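Local coordinates for hypothetical protein PP5205 (PDB 2G2X), which is of unknown function but adopts an EVE domain, a fold related to the ASCH and PUA domains, and so may bind modified nucleic acid, at residues A60-I65 with H101-P106; E16-L21 with V97-V102. All coordinates share one frame; numbering follows the deposited sequence.

Contact 1: residues A60-I65 with H101-P106; sequences AGIARI and HVQTFP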
loop_
_atom_site.group_PDB
_atom_site.type_symbol
_atom_site.label_atom_id
_atom_site.label_comp_id
_atom_site.label_asym_id
_atom_site.label_seq_id
_atom_site.Cartn_x
_atom_site.Cartn_y
_atom_site.Cartn_z
ATOM N N ALA A 60 -3.988 -8.674 -4.146
ATOM C CA ALA A 60 -4.518 -9.798 -3.380
ATOM C C ALA A 60 -5.793 -9.510 -2.593
ATOM O O ALA A 60 -6.472 -10.442 -2.143
ATOM C CB ALA A 60 -3.443 -10.328 -2.438
ATOM N N GLY A 61 -6.123 -8.234 -2.424
ATOM C CA GLY A 61 -7.327 -7.901 -1.689
ATOM C C GLY A 61 -7.535 -6.427 -1.407
ATOM O O GLY A 61 -6.871 -5.565 -1.988
ATOM N N ILE A 62 -8.464 -6.139 -0.504
ATOM C CA ILE A 62 -8.782 -4.766 -0.146
ATOM C C ILE A 62 -8.652 -4.555 1.349
ATOM O O ILE A 62 -8.986 -5.438 2.137
ATOM C CB ILE A 62 -10.227 -4.406 -0.557
ATOM C CG1 ILE A 62 -10.388 -4.587 -2.068
ATOM C CG2 ILE A 62 -10.555 -2.967 -0.127
ATOM C CD1 ILE A 62 -11.828 -4.479 -2.560
ATOM N N ALA A 63 -8.163 -3.381 1.728
ATOM C CA ALA A 63 -8.010 -3.018 3.130
ATOM C C ALA A 63 -8.409 -1.551 3.262
ATOM O O ALA A 63 -8.640 -0.877 2.256
ATOM C CB ALA A 63 -6.562 -3.227 3.581
ATOM N N ARG A 64 -8.484 -1.055 4.494
ATOM C CA ARG A 64 -8.873 0.329 4.727
ATOM C C ARG A 64 -7.956 1.054 5.712
ATOM O O ARG A 64 -7.271 0.426 6.515
ATOM C CB ARG A 64 -10.315 0.384 5.244
ATOM C CG ARG A 64 -10.522 -0.238 6.625
ATOM C CD ARG A 64 -11.960 -0.045 7.104
ATOM N NE ARG A 64 -12.149 -0.479 8.487
ATOM C CZ ARG A 64 -12.081 -1.746 8.889
ATOM N NH1 ARG A 64 -11.833 -2.707 8.010
ATOM N NH2 ARG A 64 -12.255 -2.055 10.169
ATOM N N ILE A 65 -7.957 2.383 5.641
ATOM C CA ILE A 65 -7.144 3.212 6.525
ATOM C C ILE A 65 -7.899 3.441 7.829
ATOM O O ILE A 65 -9.011 3.972 7.814
ATOM C CB ILE A 65 -6.853 4.586 5.895
ATOM C CG1 ILE A 65 -6.217 4.404 4.514
ATOM C CG2 ILE A 65 -5.944 5.393 6.811
ATOM C CD1 ILE A 65 -4.954 3.551 4.524
ATOM N N HIS A 101 -8.061 -5.022 7.602
ATOM C CA HIS A 101 -8.497 -5.889 6.522
ATOM C C HIS A 101 -9.943 -5.669 6.125
ATOM O O HIS A 101 -10.804 -5.453 6.974
ATOM C CB HIS A 101 -8.325 -7.352 6.942
ATOM C CG HIS A 101 -8.860 -8.338 5.949
ATOM N ND1 HIS A 101 -8.086 -8.885 4.950
ATOM C CD2 HIS A 101 -10.091 -8.892 5.818
ATOM C CE1 HIS A 101 -8.813 -9.738 4.249
ATOM N NE2 HIS A 101 -10.033 -9.761 4.755
ATOM N N VAL A 102 -10.207 -5.723 4.824
ATOM C CA VAL A 102 -11.570 -5.590 4.331
ATOM C C VAL A 102 -11.954 -6.865 3.586
ATOM O O VAL A 102 -12.969 -7.486 3.890
ATOM C CB VAL A 102 -11.744 -4.379 3.392
ATOM C CG1 VAL A 102 -13.127 -4.422 2.753
ATOM C CG2 VAL A 102 -11.586 -3.083 4.176
ATOM N N GLN A 103 -11.133 -7.274 2.626
ATOM C CA GLN A 103 -11.443 -8.479 1.866
ATOM C C GLN A 103 -10.202 -9.115 1.260
ATOM O O GLN A 103 -9.255 -8.429 0.871
ATOM C CB GLN A 103 -12.438 -8.145 0.743
ATOM C CG GLN A 103 -13.334 -9.300 0.299
ATOM C CD GLN A 103 -14.189 -8.944 -0.913
ATOM O OE1 GLN A 103 -15.328 -9.401 -1.047
ATOM N NE2 GLN A 103 -13.637 -8.135 -1.808
ATOM N N THR A 104 -10.204 -10.437 1.193
ATOM C CA THR A 104 -9.095 -11.152 0.586
ATOM C C THR A 104 -9.655 -11.843 -0.651
ATOM O O THR A 104 -10.560 -12.670 -0.543
ATOM C CB THR A 104 -8.488 -12.208 1.546
ATOM O OG1 THR A 104 -7.741 -13.176 0.790
ATOM C CG2 THR A 104 -9.575 -12.911 2.309
ATOM N N PHE A 105 -9.138 -11.482 -1.824
ATOM C CA PHE A 105 -9.608 -12.088 -3.069
ATOM C C PHE A 105 -9.262 -13.570 -3.117
ATOM O O PHE A 105 -8.189 -13.975 -2.665
ATOM C CB PHE A 105 -8.989 -11.390 -4.279
ATOM C CG PHE A 105 -9.311 -9.923 -4.368
ATOM C CD1 PHE A 105 -10.405 -9.386 -3.685
ATOM C CD2 PHE A 105 -8.544 -9.080 -5.164
ATOM C CE1 PHE A 105 -10.730 -8.035 -3.796
ATOM C CE2 PHE A 105 -8.857 -7.719 -5.286
ATOM C CZ PHE A 105 -9.954 -7.198 -4.599
ATOM N N PRO A 106 -10.161 -14.398 -3.678
ATOM C CA PRO A 106 -9.934 -15.846 -3.779
ATOM C C PRO A 106 -8.670 -16.118 -4.586
ATOM O O PRO A 106 -7.886 -17.018 -4.278
ATOM C CB PRO A 106 -11.183 -16.350 -4.514
ATOM C CG PRO A 106 -12.220 -15.305 -4.229
ATOM C CD PRO A 106 -11.435 -14.020 -4.313
HETATM O O HOH W 1 -5.716 -12.920 -2.855
#
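With CG anti to its carbonyl carbon (chi1 -60°), F105 swings its ring across to the neighbouring strand to lie face-on against G61, while I62, whose CG1 is likewise anti to its carbonyl carbon, sets CG1 and CD1 against ring atoms CZ and CE1. The two strands run antiparallel in the mixed sheet of the EVE domain, and a classic beta bulge interrupts their pairing: V102 and Q103 both face I62. I62 O accepts V102 N at 3.0 Å and Q103 N at 2.9 Å, both from the same face of the carbonyl plane. I62 N donates to Q103 O. Glycine suits position 61 because a beta carbon would collide with Q103 O; G61 CA sits 3.7 Å from the centroid of the F105 ring, almost on the ring normal, in a CH-pi contact. Replacing F105 by an alanine is likely to leave a gap against G61 CA and to deprive I62 CG1 of its aromatic neighbour. Beyond the bulge V102 CG2 lies against R64 CB and CG, and R64 NH1 bonds weakly to H101 O. At the other end, A60 O accepts F105 N at 2.9 Å and also a water, which donates to F105 O at 2.7 Å.

Contact 2: residues E16-L21 with V97-V102; sequences EALARL and VDVAHV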
loop_
_atom_site.group_PDB
_atom_site.type_symbol
_atom_site.label_atom_id
_atom_site.label_comp_id
_atom_site.label_asym_id
_atom_site.label_seq_id
_atom_site.Cartn_x
_atom_site.Cartn_y
_atom_site.Cartn_z
ATOM N N GLU A 16 -3.637 -11.907 3.966
ATOM C CA GLU A 16 -4.073 -12.949 4.899
ATOM C C GLU A 16 -3.606 -12.624 6.318
ATOM O O GLU A 16 -4.367 -12.739 7.281
ATOM C CB GLU A 16 -3.490 -14.317 4.516
ATOM C CG GLU A 16 -4.014 -14.958 3.233
ATOM C CD GLU A 16 -3.417 -14.354 1.973
ATOM O OE1 GLU A 16 -2.291 -13.819 2.045
ATOM O OE2 GLU A 16 -4.067 -14.433 0.907
ATOM N N ALA A 17 -2.340 -12.235 6.443
ATOM C CA ALA A 17 -1.770 -11.900 7.742
ATOM C C ALA A 17 -2.481 -10.692 8.347
ATOM O O ALA A 17 -2.657 -10.612 9.564
ATOM C CB ALA A 17 -0.276 -11.620 7.601
ATOM N N LEU A 18 -2.882 -9.746 7.504
ATOM C CA LEU A 18 -3.585 -8.568 8.004
ATOM C C LEU A 18 -4.949 -8.997 8.551
ATOM O O LEU A 18 -5.418 -8.477 9.560
ATOM C CB LEU A 18 -3.758 -7.532 6.889
ATOM C CG LEU A 18 -4.519 -6.256 7.257
ATOM C CD1 LEU A 18 -3.841 -5.570 8.444
ATOM C CD2 LEU A 18 -4.561 -5.323 6.057
ATOM N N ALA A 19 -5.580 -9.960 7.886
ATOM C CA ALA A 19 -6.874 -10.455 8.339
ATOM C C ALA A 19 -6.716 -11.083 9.725
ATOM O O ALA A 19 -7.575 -10.925 10.588
ATOM C CB ALA A 19 -7.423 -11.481 7.348
ATOM N N ARG A 20 -5.607 -11.781 9.942
ATOM C CA ARG A 20 -5.357 -12.421 11.234
ATOM C C ARG A 20 -4.975 -11.424 12.335
ATOM O O ARG A 20 -5.369 -11.585 13.486
ATOM C CB ARG A 20 -4.254 -13.482 11.102
ATOM C CG ARG A 20 -4.582 -14.622 10.142
ATOM C CD ARG A 20 -3.627 -15.804 10.325
ATOM N NE ARG A 20 -2.242 -15.473 10.000
ATOM C CZ ARG A 20 -1.739 -15.446 8.767
ATOM N NH1 ARG A 20 -2.507 -15.736 7.724
ATOM N NH2 ARG A 20 -0.464 -15.123 8.576
ATOM N N LEU A 21 -4.212 -10.395 11.976
ATOM C CA LEU A 21 -3.778 -9.385 12.940
ATOM C C LEU A 21 -4.895 -8.427 13.350
ATOM O O LEU A 21 -4.890 -7.904 14.465
ATOM C CB LEU A 21 -2.612 -8.572 12.368
ATOM C CG LEU A 21 -1.238 -9.244 12.305
ATOM C CD1 LEU A 21 -0.274 -8.404 11.474
ATOM C CD2 LEU A 21 -0.703 -9.424 13.717
ATOM N N VAL A 97 0.623 5.001 8.579
ATOM C CA VAL A 97 -0.825 5.024 8.721
ATOM C C VAL A 97 -1.157 3.637 9.229
ATOM O O VAL A 97 -0.347 2.725 9.078
ATOM C CB VAL A 97 -1.559 5.267 7.370
ATOM C CG1 VAL A 97 -1.236 6.662 6.845
ATOM C CG2 VAL A 97 -1.177 4.198 6.357
ATOM N N ASP A 98 -2.319 3.475 9.854
ATOM C CA ASP A 98 -2.714 2.164 10.346
ATOM C C ASP A 98 -3.809 1.630 9.439
ATOM O O ASP A 98 -4.667 2.383 8.976
ATOM C CB ASP A 98 -3.209 2.245 11.793
ATOM C CG ASP A 98 -2.087 2.528 12.779
ATOM O OD1 ASP A 98 -0.908 2.294 12.430
ATOM O OD2 ASP A 98 -2.384 2.975 13.905
ATOM N N VAL A 99 -3.788 0.325 9.193
ATOM C CA VAL A 99 -4.765 -0.281 8.303
ATOM C C VAL A 99 -5.496 -1.465 8.908
ATOM O O VAL A 99 -5.093 -2.011 9.936
ATOM C CB VAL A 99 -4.084 -0.766 7.004
ATOM C CG1 VAL A 99 -3.303 0.378 6.366
ATOM C CG2 VAL A 99 -3.159 -1.948 7.307
ATOM N N ALA A 100 -6.582 -1.858 8.252
ATOM C CA ALA A 100 -7.373 -2.992 8.688
ATOM C C ALA A 100 -7.850 -3.724 7.445
ATOM O O ALA A 100 -8.009 -3.129 6.372
ATOM C CB ALA A 100 -8.555 -2.530 9.530
ATOM N N HIS A 101 -8.061 -5.022 7.602
ATOM C CA HIS A 101 -8.497 -5.889 6.522
ATOM C C HIS A 101 -9.943 -5.669 6.125
ATOM O O HIS A 101 -10.804 -5.453 6.974
ATOM C CB HIS A 101 -8.325 -7.352 6.942
ATOM C CG HIS A 101 -8.860 -8.338 5.949
ATOM N ND1 HIS A 101 -8.086 -8.885 4.950
ATOM C CD2 HIS A 101 -10.091 -8.892 5.818
ATOM C CE1 HIS A 101 -8.813 -9.738 4.249
ATOM N NE2 HIS A 101 -10.033 -9.761 4.755
ATOM N N VAL A 102 -10.207 -5.723 4.824
ATOM C CA VAL A 102 -11.570 -5.590 4.331
ATOM C C VAL A 102 -11.954 -6.865 3.586
ATOM O O VAL A 102 -12.969 -7.486 3.890
ATOM C CB VAL A 102 -11.744 -4.379 3.392
ATOM C CG1 VAL A 102 -13.127 -4.422 2.753
ATOM C CG2 VAL A 102 -11.586 -3.083 4.176
#
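A19 lays its methyl group on the imidazole of H101, and one side of helix 16-21 thereby rests on strand 97-102. The helix crosses the strand almost perpendicularly, at 101°, with 7.0 Å between the two short axes. A19 CB stands 3.7 Å from the centroid of the H101 ring and 13° off its normal, a CH-pi contact over the face; ND1 is the nearest ring atom, at 3.6 Å. The conformation of the histidine explains this: CG is anti to the backbone N, and chi2 of 92° turns the ring so that a flat face, not an edge, meets the methyl. H101 CB also packs on the helix backbone, 3.7 Å from A19 CA.

L18 is the longer arm of the contact. Its CG too is anti to the backbone N, which carries the branched end away from the helix and over the strand. There the two methyls divide the work: CD1 lies 3.9 Å from V99 CG2, the two side chains meeting at about a right angle, while CD2 packs in van der Waals contact against both V99 CG2 and H101 N. The branch point CG of L18 rests 3.8 Å from that same nitrogen of H101. Around this patch L18 also touches A63, A24 and F49, so a leucine here fills a buried apolar site bordered by several strands of the sheet.

No hydrogen bond joins helix to strand. The contact therefore depends on shape and dispersion, with leucine on valine forming its buried side and the alanine methyl on the imidazole face completing it beside the exposed flank of the helix.

Contacts 1 and 2 meet on strand 95-110, their centres about 8 Å apart; their ranges overlap at H101 and V102, of which H101 makes contact in both. Along the chain helix 15-21 comes first, strand 58-71 next, and strand 95-110 last, so both contacts close on the same late strand. Contact 1 joins neighbours within the mixed sheet, whereas contact 2 sets a helix against it. They touch: R64 N lies 2.8 Å from A100 O, a probable hydrogen bond that continues the strand pairing, and A63 CB packs 3.8 Å from L18 CD2. Strand 95-110 thus links sheet pairing and helix packing within one EVE domain, binding an early helix to residues far later in sequence.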